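Local coordinates for protein possible galactose mutarotase (Streptomyces platensis subsp. rosaceus, PDB 4RNL) that is of unproven function but probably interconverts the alpha and beta anomers of galactose or a related aldose, at residues L202-Y207 / H243-D248; T275-Q280 / T309-D314; T227-R232 / G239-N244; T257-Y262 / L270-T275; R88-S93 / T213-P218. All coordinates share one frame; numbering follows the deposited sequence.

Contact 1: L202-Y207 / H243-D248; sequences LAASRY and HNFALD
D248 reaches the turn at A203-S205 with both backbone and side chain. Its amide N donates to A203 O at 2.9 Å, nearly straight at 166°, while its carboxylate OD1 accepts from the backbone N of S205 at 3.0 Å, on the syn side. A further bond to OD1 from the hydroxyl OG of S205 holds in one of two conformers of that residue and is less sure. A water donates to both A203 O and D248 O, bridging the two backbones. The inverse gamma turn centred on A203 lies where the chain passes from strand 199-202 to strand 206-208, and so from one antiparallel sheet to the other in the beta-sandwich known for the galactose mutarotase family. On the second of these strands Y207 and F245 form an antiparallel non-hydrogen-bonded pair next to the bond from A246 N to R206 O (2.9 Å). Beneath the turn, L202 CD1 sits over the centre of the F245 ring, a CH-pi contact of 3.6 Å to the centroid. A204 CB packs on F245 CB at 3.8 Å, and Y207 CB lies 4.0 Å from F245 CD2.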
# COMPACT_ATOMS: atom_id res chain seq x y z
N LEU A 202 4.38 15.13 6.80
CA LEU A 202 4.73 14.69 5.45
C LEU A 202 5.75 15.62 4.85
O LEU A 202 5.64 16.85 4.98
CB LEU A 202 3.51 14.65 4.52
CG LEU A 202 2.33 13.75 4.90
CD1 LEU A 202 1.17 14.01 3.94
CD2 LEU A 202 2.75 12.28 4.88
N ALA A 203 6.74 15.06 4.18
CA ALA A 203 7.70 15.89 3.46
C ALA A 203 7.13 16.19 2.08
O ALA A 203 7.64 15.73 1.07
CB ALA A 203 9.04 15.18 3.35
N ALA A 204 6.06 16.99 2.07
CA ALA A 204 5.32 17.30 0.84
C ALA A 204 4.78 18.73 0.88
O ALA A 204 3.95 19.07 1.73
CB ALA A 204 4.16 16.31 0.68
N SER A 205 5.26 19.58 -0.02
CA SER A 205 4.80 20.96 -0.05
C SER A 205 3.66 21.14 -1.04
O SER A 205 3.10 22.23 -1.16
CB SER A 205 5.95 21.90 -0.40
OG SER A 205 6.41 21.67 -1.72
N ARG A 206 3.33 20.06 -1.76
CA ARG A 206 2.28 20.12 -2.78
C ARG A 206 1.41 18.87 -2.76
O ARG A 206 1.82 17.83 -2.24
CB ARG A 206 2.91 20.28 -4.17
CG ARG A 206 3.67 21.59 -4.37
CD ARG A 206 3.98 21.81 -5.85
NE ARG A 206 4.75 23.03 -6.06
CZ ARG A 206 4.24 24.19 -6.49
NH1 ARG A 206 2.94 24.30 -6.76
NH2 ARG A 206 5.03 25.24 -6.65
N TYR A 207 0.21 18.97 -3.32
CA TYR A 207 -0.71 17.82 -3.40
C TYR A 207 -1.48 17.85 -4.71
O TYR A 207 -1.38 18.81 -5.47
CB TYR A 207 -1.67 17.77 -2.20
CG TYR A 207 -2.84 18.71 -2.33
CD1 TYR A 207 -2.66 20.09 -2.25
CD2 TYR A 207 -4.13 18.23 -2.52
CE1 TYR A 207 -3.74 20.96 -2.37
CE2 TYR A 207 -5.21 19.09 -2.64
CZ TYR A 207 -5.01 20.45 -2.56
OH TYR A 207 -6.08 21.30 -2.70
N HIS A 243 -6.28 11.54 -0.83
CA HIS A 243 -5.55 12.49 -1.67
C HIS A 243 -4.10 12.08 -1.82
O HIS A 243 -3.49 11.55 -0.89
CB HIS A 243 -5.60 13.88 -1.05
CG HIS A 243 -6.98 14.47 -1.04
ND1 HIS A 243 -7.92 14.14 -0.09
CD2 HIS A 243 -7.57 15.34 -1.88
CE1 HIS A 243 -9.03 14.81 -0.33
NE2 HIS A 243 -8.85 15.55 -1.41
N ASN A 244 -3.55 12.34 -3.01
CA ASN A 244 -2.14 12.13 -3.29
C ASN A 244 -1.34 13.38 -2.95
O ASN A 244 -1.72 14.49 -3.33
CB ASN A 244 -1.96 11.79 -4.78
CG ASN A 244 -0.49 11.73 -5.19
OD1 ASN A 244 0.20 10.73 -4.93
ND2 ASN A 244 -0.01 12.78 -5.85
N PHE A 245 -0.23 13.19 -2.25
CA PHE A 245 0.73 14.26 -1.99
C PHE A 245 1.94 14.11 -2.91
O PHE A 245 2.44 13.01 -3.13
CB PHE A 245 1.15 14.23 -0.51
CG PHE A 245 0.04 14.60 0.43
CD1 PHE A 245 -0.93 13.67 0.78
CD2 PHE A 245 -0.07 15.90 0.90
CE1 PHE A 245 -1.98 14.02 1.62
CE2 PHE A 245 -1.12 16.26 1.74
CZ PHE A 245 -2.07 15.33 2.10
N ALA A 246 2.40 15.23 -3.46
CA ALA A 246 3.62 15.25 -4.27
C ALA A 246 4.81 15.41 -3.32
O ALA A 246 5.08 16.49 -2.80
CB ALA A 246 3.57 16.41 -5.28
N LEU A 247 5.51 14.31 -3.08
CA LEU A 247 6.61 14.32 -2.13
C LEU A 247 7.75 15.19 -2.62
O LEU A 247 8.11 15.14 -3.80
CB LEU A 247 7.10 12.88 -1.91
CG LEU A 247 5.99 11.96 -1.41
CD1 LEU A 247 6.49 10.53 -1.28
CD2 LEU A 247 5.46 12.47 -0.08
N ASP A 248 8.33 15.98 -1.72
CA ASP A 248 9.47 16.82 -2.10
C ASP A 248 10.62 15.95 -2.61
O ASP A 248 10.96 14.94 -2.00
CB ASP A 248 9.93 17.68 -0.91
CG ASP A 248 8.83 18.63 -0.42
OD1 ASP A 248 7.93 18.97 -1.21
OD2 ASP A 248 8.89 19.04 0.76
O HOH W 1 10.02 14.22 0.47

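Contact 2: T275-Q280 / T309-D314; sequences TEPGLQ and TQHFPD
G278 and Q310 form an antiparallel hydrogen-bonded pair, Q310 N donating to G278 O at 2.9 Å and G278 N returning a weak, bent bond to Q310 O, while the next pair, L279 with T309, is non-hydrogen-bonded. A side chain at G278 would collide with Q310 O and F312 CD1; the glycine instead lets the F312 ring bring its edge to G278 CA (3.8 Å from CE1) and to P277 O. The imidazole of H311 is held on two sides. P277 CG lies over the centre of one face, a CH-pi contact of 3.8 Å to the centroid, and E276 OE1 meets the ring edge, accepting from ND1 in a His-carboxylate bond, although the place of OE1 is less certain. The other oxygen, E276 OE2, is bonded to S334. Q310 and Q280 join through their amides: NE2 of Q310 donates to Q280 OE1 at 2.8 Å, in the carbonyl plane and on a lone pair, with the two amide planes turned 59° apart. Q310 starts with CG between its N and carbonyl carbon (chi1 62°), then extends straight alongside G278 to reach this oxygen, and the same NE2 also bonds N244 OD1. Strand 278-282 lies between 305-310 and 242-246 in one antiparallel sheet, with L279 and T309 packed against L272 of strand 268-274 in the facing sheet of the sandwich.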
# COMPACT_ATOMS: atom_id res chain seq x y z
N THR A 275 11.18 5.42 -2.33
CA THR A 275 11.75 5.93 -3.57
C THR A 275 10.69 6.68 -4.38
O THR A 275 11.01 7.41 -5.32
CB THR A 275 12.25 4.77 -4.43
OG1 THR A 275 11.20 3.80 -4.55
CG2 THR A 275 13.47 4.10 -3.77
N GLU A 276 9.43 6.47 -4.03
CA GLU A 276 8.30 7.00 -4.81
C GLU A 276 8.14 8.51 -4.74
O GLU A 276 8.54 9.14 -3.75
CB GLU A 276 7.00 6.33 -4.33
CG GLU A 276 6.90 4.85 -4.66
CD GLU A 276 6.66 4.59 -6.14
OE1 GLU A 276 6.02 5.43 -6.80
OE2 GLU A 276 7.13 3.55 -6.65
N PRO A 277 7.52 9.11 -5.77
CA PRO A 277 7.30 10.56 -5.79
C PRO A 277 5.98 10.98 -5.13
O PRO A 277 5.74 12.18 -4.90
CB PRO A 277 7.21 10.86 -7.29
CG PRO A 277 6.55 9.60 -7.86
CD PRO A 277 7.15 8.47 -7.05
N GLY A 278 5.12 10.02 -4.85
CA GLY A 278 3.81 10.35 -4.34
C GLY A 278 3.40 9.50 -3.15
O GLY A 278 3.95 8.43 -2.88
N LEU A 279 2.40 10.00 -2.42
CA LEU A 279 1.86 9.26 -1.30
C LEU A 279 0.36 9.52 -1.25
O LEU A 279 -0.07 10.66 -1.18
CB LEU A 279 2.54 9.71 0.00
CG LEU A 279 2.11 9.06 1.33
CD1 LEU A 279 3.27 9.07 2.31
CD2 LEU A 279 0.96 9.83 1.95
N GLN A 280 -0.42 8.44 -1.28
CA GLN A 280 -1.86 8.57 -1.09
C GLN A 280 -2.16 8.46 0.40
O GLN A 280 -1.77 7.49 1.03
CB GLN A 280 -2.60 7.45 -1.84
CG GLN A 280 -4.11 7.66 -1.95
CD GLN A 280 -4.48 8.64 -3.04
OE1 GLN A 280 -3.64 9.01 -3.87
NE2 GLN A 280 -5.74 9.08 -3.05
N THR A 309 2.63 4.62 -0.87
CA THR A 309 3.64 5.27 -1.70
C THR A 309 3.42 4.84 -3.14
O THR A 309 3.19 3.66 -3.41
CB THR A 309 5.04 4.89 -1.23
OG1 THR A 309 5.16 3.47 -1.25
CG2 THR A 309 5.27 5.38 0.21
N GLN A 310 3.48 5.79 -4.07
CA GLN A 310 2.98 5.52 -5.41
C GLN A 310 3.40 6.60 -6.39
O GLN A 310 3.91 7.66 -5.99
CB GLN A 310 1.45 5.48 -5.35
CG GLN A 310 0.88 6.83 -4.90
CD GLN A 310 -0.62 6.90 -5.01
OE1 GLN A 310 -1.29 5.87 -5.15
NE2 GLN A 310 -1.17 8.12 -4.96
N HIS A 311 3.21 6.34 -7.68
CA HIS A 311 3.17 7.42 -8.66
C HIS A 311 1.76 8.03 -8.64
O HIS A 311 0.83 7.43 -8.08
CB HIS A 311 3.56 6.92 -10.05
CG HIS A 311 5.05 6.86 -10.27
ND1 HIS A 311 5.91 6.24 -9.39
CD2 HIS A 311 5.81 7.33 -11.28
CE1 HIS A 311 7.15 6.35 -9.84
NE2 HIS A 311 7.12 7.01 -10.99
N PHE A 312 1.60 9.22 -9.22
CA PHE A 312 0.37 10.00 -9.06
C PHE A 312 -0.83 9.34 -9.75
O PHE A 312 -0.68 8.67 -10.77
CB PHE A 312 0.55 11.40 -9.67
CG PHE A 312 1.66 12.23 -9.06
CD1 PHE A 312 2.34 11.81 -7.92
CD2 PHE A 312 2.01 13.44 -9.64
CE1 PHE A 312 3.36 12.60 -7.37
CE2 PHE A 312 3.02 14.23 -9.11
CZ PHE A 312 3.69 13.80 -7.97
N PRO A 313 -2.05 9.55 -9.19
CA PRO A 313 -3.28 9.07 -9.83
C PRO A 313 -3.39 9.55 -11.27
O PRO A 313 -3.01 10.68 -11.56
CB PRO A 313 -4.39 9.73 -8.99
CG PRO A 313 -3.76 9.90 -7.63
CD PRO A 313 -2.31 10.21 -7.89
N ASP A 314 -3.89 8.67 -12.14
CA ASP A 314 -4.18 9.00 -13.54
C ASP A 314 -2.94 9.33 -14.37
O ASP A 314 -3.04 9.99 -15.40
CB ASP A 314 -5.21 10.13 -13.65
CG ASP A 314 -5.91 10.15 -15.00
OD1 ASP A 314 -6.09 9.05 -15.57
OD2 ASP A 314 -6.27 11.24 -15.50

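Contact 3: T227-R232 / G239-N244; sequences TRFDFR and GAYDHN. With PO4 (phosphate ion), chain G.
The Y241 ring is sandwiched between R228 and F231 in an aromatic cluster that also takes in F229 and H243, placed where a type I beta turn, T227-D230, folds over the start of strand 242-246. On one face the R228 guanidinium lies flat, its plane only 15° from the ring's and CZ 4.1 Å from the centroid, a stacked cation-pi pair; F231 turns its edge to the opposite face in an edge-to-face contact. The guanidinium keeps its place by an end-on grip on one atom, NH1 and NH2 both donating to A240 O, at 2.7 and 3.0 Å, with that oxygen in the guanidinium plane. The bend of R228 at chi3 (-65°) folds this group back over the tyrosine. F229 points its edge at the face of H243, while Y207 stacks on F229. A leucine in place of Y241 would probably leave the R228 guanidinium without its flat support and cost R228 O the phenol's bond. Away from the cluster, R232 holds D230 side-on through NE and NH2, and a phosphate ion, probably from the crystallisation liquor, through NH1 and NH2. R235 bonds both Y241 OH and R228 O, and Y241 OH itself donates to R228 O at 2.6 Å.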
# COMPACT_ATOMS: atom_id res chain seq x y z
N THR A 227 -3.92 25.44 3.27
CA THR A 227 -5.01 24.49 3.07
C THR A 227 -5.01 23.40 4.14
O THR A 227 -4.06 23.26 4.92
CB THR A 227 -4.87 23.76 1.72
OG1 THR A 227 -3.85 22.76 1.83
CG2 THR A 227 -4.53 24.72 0.58
N ARG A 228 -6.06 22.59 4.13
CA ARG A 228 -6.17 21.47 5.07
C ARG A 228 -5.17 20.36 4.74
O ARG A 228 -5.06 19.38 5.48
CB ARG A 228 -7.61 20.92 5.04
CG ARG A 228 -7.96 20.20 3.72
CD ARG A 228 -9.46 19.88 3.64
NE ARG A 228 -9.80 18.91 4.67
CZ ARG A 228 -9.78 17.59 4.49
NH1 ARG A 228 -10.09 16.79 5.50
NH2 ARG A 228 -9.49 17.07 3.31
N PHE A 229 -4.43 20.51 3.64
CA PHE A 229 -3.49 19.46 3.24
C PHE A 229 -2.06 19.74 3.69
O PHE A 229 -1.13 19.02 3.34
CB PHE A 229 -3.56 19.24 1.72
CG PHE A 229 -4.95 19.00 1.22
CD1 PHE A 229 -5.52 17.74 1.31
CD2 PHE A 229 -5.71 20.04 0.70
CE1 PHE A 229 -6.82 17.51 0.86
CE2 PHE A 229 -7.01 19.83 0.25
CZ PHE A 229 -7.56 18.56 0.33
N ASP A 230 -1.89 20.79 4.49
CA ASP A 230 -0.56 21.13 5.00
C ASP A 230 -0.17 20.24 6.18
O ASP A 230 -0.67 20.41 7.30
CB ASP A 230 -0.49 22.61 5.40
CG ASP A 230 0.94 23.10 5.62
OD1 ASP A 230 1.87 22.26 5.65
OD2 ASP A 230 1.14 24.33 5.78
N PHE A 231 0.72 19.28 5.92
CA PHE A 231 1.28 18.39 6.95
C PHE A 231 2.78 18.59 7.07
O PHE A 231 3.51 17.69 7.51
CB PHE A 231 1.01 16.91 6.63
CG PHE A 231 -0.42 16.46 6.88
CD1 PHE A 231 -0.83 16.07 8.15
CD2 PHE A 231 -1.34 16.39 5.83
CE1 PHE A 231 -2.14 15.65 8.38
CE2 PHE A 231 -2.65 15.98 6.06
CZ PHE A 231 -3.05 15.60 7.34
N ARG A 232 3.27 19.76 6.66
CA ARG A 232 4.71 20.00 6.68
C ARG A 232 5.25 20.01 8.11
O ARG A 232 6.40 19.63 8.35
CB ARG A 232 5.05 21.29 5.94
CG ARG A 232 4.90 21.17 4.40
CD ARG A 232 5.10 22.53 3.73
NE ARG A 232 4.13 23.50 4.23
CZ ARG A 232 4.24 24.82 4.09
NH1 ARG A 232 5.28 25.34 3.45
NH2 ARG A 232 3.31 25.62 4.59
N GLY A 239 -9.03 15.13 9.92
CA GLY A 239 -10.08 15.14 8.91
C GLY A 239 -10.07 13.92 8.02
O GLY A 239 -9.26 13.00 8.21
N ALA A 240 -10.98 13.90 7.05
CA ALA A 240 -11.03 12.84 6.05
C ALA A 240 -10.12 13.21 4.89
O ALA A 240 -10.11 14.36 4.44
CB ALA A 240 -12.46 12.66 5.56
N TYR A 241 -9.36 12.23 4.40
CA TYR A 241 -8.49 12.42 3.24
C TYR A 241 -8.60 11.23 2.31
O TYR A 241 -8.84 10.09 2.74
CB TYR A 241 -7.02 12.61 3.67
CG TYR A 241 -6.80 13.88 4.46
CD1 TYR A 241 -6.52 15.08 3.81
CD2 TYR A 241 -6.87 13.88 5.84
CE1 TYR A 241 -6.33 16.26 4.52
CE2 TYR A 241 -6.68 15.06 6.57
CZ TYR A 241 -6.41 16.24 5.90
OH TYR A 241 -6.22 17.41 6.61
N ASP A 242 -8.45 11.49 1.02
CA ASP A 242 -8.25 10.46 0.02
C ASP A 242 -7.53 11.16 -1.11
O ASP A 242 -8.09 11.39 -2.18
CB ASP A 242 -9.59 9.89 -0.45
CG ASP A 242 -9.43 8.70 -1.38
OD1 ASP A 242 -8.28 8.22 -1.55
OD2 ASP A 242 -10.45 8.23 -1.93
N HIS A 243 -6.28 11.54 -0.83
CA HIS A 243 -5.55 12.49 -1.67
C HIS A 243 -4.10 12.08 -1.82
O HIS A 243 -3.49 11.55 -0.89
CB HIS A 243 -5.60 13.88 -1.05
CG HIS A 243 -6.98 14.47 -1.04
ND1 HIS A 243 -7.92 14.14 -0.09
CD2 HIS A 243 -7.57 15.34 -1.88
CE1 HIS A 243 -9.03 14.81 -0.33
NE2 HIS A 243 -8.85 15.55 -1.41
N ASN A 244 -3.55 12.34 -3.01
CA ASN A 244 -2.14 12.13 -3.29
C ASN A 244 -1.34 13.38 -2.95
O ASN A 244 -1.72 14.49 -3.33
CB ASN A 244 -1.96 11.79 -4.78
CG ASN A 244 -0.49 11.73 -5.19
OD1 ASN A 244 0.20 10.73 -4.93
ND2 ASN A 244 -0.01 12.78 -5.85
P PO4 G . 4.57 29.11 3.89
O1 PO4 G . 4.32 30.46 3.29
O2 PO4 G . 3.26 28.47 4.28
O3 PO4 G . 5.30 28.23 2.89
O4 PO4 G . 5.41 29.27 5.14

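Contact 4: T257-Y262 / L270-T275; sequences TVAELY and LALATT
L272 O takes two amide bonds from across the hairpin, from V258 N at 2.8 Å (174°) and from A259 N at 3.3 Å. Two successive residues facing one make a classic beta bulge, and the pairing of 257-262 with 270-274 shifts by one residue there, from T257 opposite A273 to A259 opposite L272. Beyond the bulge the antiparallel ladder is regular: L272 N donates to A259 O, and L261 and L270 bond each other in both directions, L270 N to L261 O at 2.8 Å. CA-H...O contacts fill in between, as from E260 CA to L270 O at 3.3 Å. On the inward face A259 CB meets L272 CB at 4.0 Å and L261 CB lies by L270 CB. At the bulge V258 turns aside, and its CG2 touches T274 CG2 at 3.8 Å; T274 chi1 of -169° puts OG1 anti to the backbone N, leaving CG2 to face the valine. Further out, T336 bonds T274 OG1, R201 holds E260 OE1 in a salt bridge, and L307 of the facing sheet packs on L272. The grip of this hairpin is therefore mostly backbone, with its aliphatic side chains A259, L261, L270 and L272 turned to the sandwich interior and the acidic E260 on the other face.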
# COMPACT_ATOMS: atom_id res chain seq x y z
N THR A 257 13.09 9.19 4.20
CA THR A 257 11.90 9.33 5.05
C THR A 257 11.00 10.43 4.50
O THR A 257 11.45 11.55 4.28
CB THR A 257 12.30 9.70 6.48
OG1 THR A 257 13.15 8.66 7.01
CG2 THR A 257 11.06 9.85 7.37
N VAL A 258 9.73 10.10 4.26
CA VAL A 258 8.80 11.08 3.68
C VAL A 258 7.59 11.28 4.57
O VAL A 258 6.81 12.23 4.37
CB VAL A 258 8.30 10.64 2.29
CG1 VAL A 258 9.47 10.59 1.28
CG2 VAL A 258 7.58 9.30 2.38
N ALA A 259 7.41 10.40 5.55
CA ALA A 259 6.26 10.51 6.44
C ALA A 259 6.63 10.03 7.82
O ALA A 259 7.34 9.03 7.98
CB ALA A 259 5.09 9.72 5.90
N GLU A 260 6.13 10.74 8.84
CA GLU A 260 6.28 10.30 10.22
C GLU A 260 4.91 10.32 10.87
O GLU A 260 4.27 11.37 10.92
CB GLU A 260 7.24 11.21 10.99
CG GLU A 260 8.70 11.09 10.51
CD GLU A 260 9.61 12.14 11.12
OE1 GLU A 260 9.09 13.14 11.65
OE2 GLU A 260 10.84 11.96 11.07
N LEU A 261 4.47 9.16 11.35
CA LEU A 261 3.16 9.03 11.97
C LEU A 261 3.40 8.65 13.43
O LEU A 261 4.31 7.87 13.75
CB LEU A 261 2.38 7.92 11.25
CG LEU A 261 0.94 7.61 11.66
CD1 LEU A 261 -0.02 8.76 11.34
CD2 LEU A 261 0.51 6.34 10.94
N TYR A 262 2.59 9.21 14.33
CA TYR A 262 2.81 9.00 15.75
C TYR A 262 1.50 8.95 16.53
O TYR A 262 0.61 9.78 16.32
CB TYR A 262 3.71 10.12 16.30
CG TYR A 262 3.89 10.09 17.81
CD1 TYR A 262 4.52 9.02 18.43
CD2 TYR A 262 3.47 11.15 18.60
CE1 TYR A 262 4.70 8.99 19.81
CE2 TYR A 262 3.64 11.13 19.98
CZ TYR A 262 4.26 10.04 20.58
OH TYR A 262 4.44 10.01 21.96
N LEU A 270 5.98 5.62 13.53
CA LEU A 270 6.36 5.06 12.24
C LEU A 270 7.07 6.11 11.42
O LEU A 270 6.59 7.25 11.32
CB LEU A 270 5.11 4.62 11.47
CG LEU A 270 5.31 4.27 9.99
CD1 LEU A 270 6.09 2.96 9.85
CD2 LEU A 270 3.96 4.16 9.32
N ALA A 271 8.21 5.73 10.86
CA ALA A 271 8.89 6.54 9.85
C ALA A 271 8.80 5.77 8.55
O ALA A 271 9.28 4.62 8.46
CB ALA A 271 10.34 6.80 10.23
N LEU A 272 8.20 6.38 7.54
CA LEU A 272 7.98 5.73 6.25
C LEU A 272 8.95 6.32 5.25
O LEU A 272 8.94 7.54 5.01
CB LEU A 272 6.54 6.01 5.78
CG LEU A 272 6.04 5.26 4.54
CD1 LEU A 272 6.07 3.77 4.80
CD2 LEU A 272 4.64 5.68 4.12
N ALA A 273 9.79 5.47 4.66
CA ALA A 273 10.77 5.92 3.66
C ALA A 273 10.46 5.29 2.32
O ALA A 273 10.01 4.14 2.27
CB ALA A 273 12.18 5.58 4.10
N THR A 274 10.68 6.02 1.23
CA THR A 274 10.33 5.50 -0.08
C THR A 274 11.13 6.13 -1.21
O THR A 274 11.69 7.22 -1.06
CB THR A 274 8.82 5.67 -0.38
OG1 THR A 274 8.46 4.92 -1.55
CG2 THR A 274 8.46 7.15 -0.60
N THR A 275 11.18 5.42 -2.33
CA THR A 275 11.75 5.93 -3.57
C THR A 275 10.69 6.68 -4.38
O THR A 275 11.01 7.41 -5.32
CB THR A 275 12.25 4.77 -4.43
OG1 THR A 275 11.20 3.80 -4.55
CG2 THR A 275 13.47 4.10 -3.77

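Contact 5: R88-S93 / T213-P218; sequences RIAGAS and TGIPVP
Apolar contact comes from I215, whose CD1 reaches A90 CA and CB, both at 3.8 Å, while its CG2 also touches A90 CB at 3.9 Å. The same CD1 lies 4.0 Å from R88 CB, so the isoleucine end covers the start of the arginine as well as the alanine. In I215, chi1 of -56° and chi2 of -53° together bring CD1 to A90 and to the base of R88. Next is the close passage of the arginine shaft over the loop backbone: R88 is extended from CG to NE, and its CD comes within 3.4 Å of T213 O. G214, at a positive phi, leaves room here, since a side chain would press on R88 CD. The polar link is by water, which accepts from R88 NH1 at 3.0 Å and donates to G214 O at 2.7 Å. Outside the two segments, N107 accepts from R88 NE. A methionine in place of R88 would probably leave the bridging water and N107 without their guanidinium donor. A glycerol, probably from the crystallisation liquor, lies at R88 NH2; such molecules often mark pockets, and R88 on the short strand 88-89, with loop 213-218 beside it, is consistent with the edge of the sugar-binding cleft of aldose 1-epimerases.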
# COMPACT_ATOMS: atom_id res chain seq x y z
N ARG A 88 -6.28 5.34 -9.56
CA ARG A 88 -7.27 5.46 -10.62
C ARG A 88 -6.72 5.83 -11.98
O ARG A 88 -5.78 6.63 -12.09
CB ARG A 88 -8.34 6.49 -10.21
CG ARG A 88 -9.14 6.07 -8.99
CD ARG A 88 -10.17 7.10 -8.58
NE ARG A 88 -11.04 6.52 -7.55
CZ ARG A 88 -10.74 6.48 -6.26
NH1 ARG A 88 -9.61 7.02 -5.83
NH2 ARG A 88 -11.56 5.90 -5.40
N ILE A 89 -7.31 5.25 -13.02
CA ILE A 89 -7.08 5.67 -14.39
C ILE A 89 -8.42 6.16 -14.92
O ILE A 89 -9.40 5.40 -14.97
CB ILE A 89 -6.55 4.51 -15.26
CG1 ILE A 89 -5.17 4.08 -14.76
CG2 ILE A 89 -6.50 4.92 -16.75
CD1 ILE A 89 -4.63 2.80 -15.44
N ALA A 90 -8.47 7.43 -15.30
CA ALA A 90 -9.72 8.06 -15.69
C ALA A 90 -10.37 7.36 -16.89
O ALA A 90 -9.70 7.06 -17.88
CB ALA A 90 -9.50 9.54 -15.97
N GLY A 91 -11.66 7.09 -16.77
CA GLY A 91 -12.44 6.53 -17.87
C GLY A 91 -12.10 5.09 -18.20
O GLY A 91 -12.55 4.57 -19.23
N ALA A 92 -11.31 4.45 -17.34
CA ALA A 92 -10.86 3.08 -17.55
C ALA A 92 -10.23 2.94 -18.93
O ALA A 92 -10.46 1.95 -19.64
CB ALA A 92 -12.02 2.09 -17.39
N SER A 93 -9.44 3.93 -19.32
CA SER A 93 -8.83 3.95 -20.64
C SER A 93 -7.59 4.83 -20.64
O SER A 93 -7.54 5.83 -19.93
CB SER A 93 -9.83 4.49 -21.66
OG SER A 93 -9.30 4.41 -22.97
N THR A 213 -14.77 12.33 -8.23
CA THR A 213 -14.56 10.89 -8.43
C THR A 213 -13.09 10.48 -8.28
O THR A 213 -12.72 9.34 -8.57
CB THR A 213 -15.12 10.39 -9.77
OG1 THR A 213 -14.51 11.10 -10.86
CG2 THR A 213 -16.62 10.61 -9.84
N GLY A 214 -12.26 11.40 -7.81
CA GLY A 214 -10.86 11.09 -7.52
C GLY A 214 -9.90 11.25 -8.69
O GLY A 214 -8.77 10.76 -8.64
N ILE A 215 -10.33 11.93 -9.74
CA ILE A 215 -9.44 12.18 -10.87
C ILE A 215 -8.82 13.55 -10.71
O ILE A 215 -9.53 14.54 -10.52
CB ILE A 215 -10.18 12.12 -12.22
CG1 ILE A 215 -10.89 10.76 -12.40
CG2 ILE A 215 -9.22 12.40 -13.36
CD1 ILE A 215 -10.00 9.53 -12.20
N PRO A 216 -7.48 13.63 -10.77
CA PRO A 216 -6.81 14.93 -10.64
C PRO A 216 -7.33 15.94 -11.66
O PRO A 216 -7.50 15.63 -12.85
CB PRO A 216 -5.34 14.59 -10.93
CG PRO A 216 -5.21 13.13 -10.49
CD PRO A 216 -6.52 12.52 -10.93
N VAL A 217 -7.59 17.15 -11.19
CA VAL A 217 -8.01 18.22 -12.07
C VAL A 217 -6.81 18.67 -12.89
O VAL A 217 -5.66 18.42 -12.50
CB VAL A 217 -8.61 19.41 -11.28
CG1 VAL A 217 -9.80 18.93 -10.46
CG2 VAL A 217 -7.56 20.02 -10.37
N PRO A 218 -7.06 19.30 -14.05
CA PRO A 218 -5.95 19.83 -14.85
C PRO A 218 -5.09 20.77 -14.02
O PRO A 218 -5.60 21.49 -13.15
CB PRO A 218 -6.66 20.63 -15.95
CG PRO A 218 -7.97 19.93 -16.11
CD PRO A 218 -8.36 19.51 -14.71
O HOH W 2 -7.69 9.18 -6.71

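In the fold
From the N terminus, contact 5 opens first, and its loop of 119 residues closes at 213-218. Contact 1 opens inside that span, at 202-207, and closes after it, at 243-248, so the two cross. Contact 3, a short closure of 227-232 on 239-244, starts within the loop of contact 1 and ends on the same strand, 242-246. Contact 4 then closes a hairpin, and contact 2 takes over at the shared T275 and returns at 309-314. Contacts 1, 2 and 3 meet on the sheet holding 242-246 and 278-282; contact 4 belongs to the facing sheet, which A203 and L279 touch. D314 bonds A90, tying contact 2 to contact 5.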